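Local coordinates for protein putative esterase (Bacteroides intestinalis DSM 17393, PDB 5VOL) that probably hydrolyses ferulic acid esters of arabinoxylan as a carbohydrate esterase of family 1, and binds calcium, at residues S181-A184 / I185-R188. Sequence-based numbering, arbitrary orientation.
Sequences SKIA and ILTR. With IPA (isopropyl alcohol), chain R.
Ser181 and Ile185 open the first turn of helix 182-192, the Ile185 N donating to Ser181 O at 3.0 Å, and the same i to i+4 bonding carries on from Lys182 to Leu186, Ile183 to Thr187 and Ala184 to Arg188. Ser181 is the N-cap: its OG takes the N-H of Ala184 at 3.1 Å, which satisfies an amide of the first turn, and the hydroxyl is also bonded to Asp178 O. The carbonyl of Ile183 is gripped twice by Thr187. With OG1 beside its own backbone N (chi1 -64°), the threonine hydroxyl folds back along the helix and donates to Ile183 O at 2.9 Å from above the carbonyl plane, while Thr187 N comes in from the opposite face. An isopropanol, probably from the crystallisation liquor, adds a weak bond from its O2 to Thr187 OG1, 3.3 Å long. Ile183 CD1 and Leu186 CD2, both methyls, lie 4.2 Å apart, a loose apolar contact. Arg188, bent at chi3 (-59°), curls back toward the helix start, so that the face of its guanidinium lies over Ala184 O, and its NH1 is hydrogen-bonded to Pro179 O. Ile185 packs on Trp97 and Pro104, and Lys182 makes a cation-pi contact with Trp97. The arrangement is a serine N-cap opening an alpha-helix, which belongs to the chain segment connecting strand 158-162 to strand 214-218 in the alpha/beta-hydrolase fold.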
loop_
_atom_site.group_PDB
_atom_site.type_symbol
_atom_site.label_atom_id
_atom_site.label_comp_id
_atom_site.label_asym_id
_atom_site.label_seq_id
_atom_site.Cartn_x
_atom_site.Cartn_y
_atom_site.Cartn_z
ATOM N N SER C 181 -32.355 8.542 -30.017
ATOM C CA SER C 181 -32.122 8.878 -28.612
ATOM C C SER C 181 -30.652 9.228 -28.378
ATOM O O SER C 181 -29.771 8.694 -29.044
ATOM C CB SER C 181 -32.529 7.722 -27.690
ATOM O OG SER C 181 -31.656 6.613 -27.836
ATOM N N LYS C 182 -30.392 10.110 -27.424
ATOM C CA LYS C 182 -29.015 10.493 -27.133
ATOM C C LYS C 182 -28.202 9.290 -26.645
ATOM O O LYS C 182 -27.024 9.185 -26.951
ATOM C CB LYS C 182 -28.982 11.629 -26.108
ATOM C CG LYS C 182 -29.628 12.929 -26.614
ATOM C CD LYS C 182 -29.739 13.949 -25.502
ATOM C CE LYS C 182 -30.542 15.175 -25.949
ATOM N NZ LYS C 182 -31.978 14.825 -26.177
ATOM N N ILE C 183 -28.835 8.364 -25.931
ATOM C CA ILE C 183 -28.099 7.203 -25.409
ATOM C C ILE C 183 -27.690 6.282 -26.561
ATOM O O ILE C 183 -26.552 5.800 -26.604
ATOM C CB ILE C 183 -28.906 6.428 -24.332
ATOM C CG1 ILE C 183 -28.035 5.358 -23.659
ATOM C CG2 ILE C 183 -30.170 5.780 -24.924
ATOM C CD1 ILE C 183 -26.738 5.898 -23.073
ATOM N N ALA C 184 -28.583 6.097 -27.535
ATOM C CA ALA C 184 -28.254 5.335 -28.748
ATOM C C ALA C 184 -27.149 5.993 -29.544
ATOM O O ALA C 184 -26.315 5.316 -30.133
ATOM C CB ALA C 184 -29.495 5.163 -29.644
ATOM N N ILE C 185 -27.160 7.317 -29.594
ATOM C CA ILE C 185 -26.155 8.039 -30.346
ATOM C C ILE C 185 -24.780 7.850 -29.666
ATOM O O ILE C 185 -23.767 7.610 -30.329
ATOM C CB ILE C 185 -26.519 9.529 -30.457
ATOM C CG1 ILE C 185 -27.837 9.684 -31.259
ATOM C CG2 ILE C 185 -25.417 10.289 -31.128
ATOM C CD1 ILE C 185 -28.373 11.110 -31.359
ATOM N N LEU C 186 -24.763 7.954 -28.343
ATOM C CA LEU C 186 -23.532 7.724 -27.577
ATOM C C LEU C 186 -23.016 6.317 -27.831
ATOM O O LEU C 186 -21.825 6.112 -28.071
ATOM C CB LEU C 186 -23.769 7.943 -26.083
ATOM C CG LEU C 186 -22.636 7.458 -25.164
ATOM C CD1 LEU C 186 -21.331 8.166 -25.525
ATOM C CD2 LEU C 186 -22.994 7.653 -23.696
ATOM N N THR C 187 -23.925 5.351 -27.795
ATOM C CA THR C 187 -23.561 3.951 -27.964
ATOM C C THR C 187 -22.854 3.741 -29.296
ATOM O O THR C 187 -21.766 3.155 -29.339
ATOM C CB THR C 187 -24.789 3.050 -27.844
ATOM O OG1 THR C 187 -25.299 3.163 -26.516
ATOM C CG2 THR C 187 -24.429 1.594 -28.098
ATOM N N ARG C 188 -23.433 4.258 -30.376
ATOM C CA ARG C 188 -22.797 4.159 -31.690
ATOM C C ARG C 188 -21.433 4.832 -31.715
ATOM O O ARG C 188 -20.499 4.309 -32.314
ATOM C CB ARG C 188 -23.683 4.774 -32.785
ATOM C CG ARG C 188 -25.000 4.035 -33.006
ATOM C CD ARG C 188 -25.628 4.420 -34.360
ATOM N NE ARG C 188 -25.898 5.854 -34.504
ATOM C CZ ARG C 188 -27.032 6.449 -34.132
ATOM N NH1 ARG C 188 -28.008 5.746 -33.561
ATOM N NH2 ARG C 188 -27.187 7.753 -34.321
HETATM C C1 IPA R . -22.822 1.585 -21.771
HETATM C C2 IPA R . -23.536 2.470 -22.802
HETATM C C3 IPA R . -22.570 3.351 -23.592
HETATM O O2 IPA R . -24.216 1.657 -23.732
#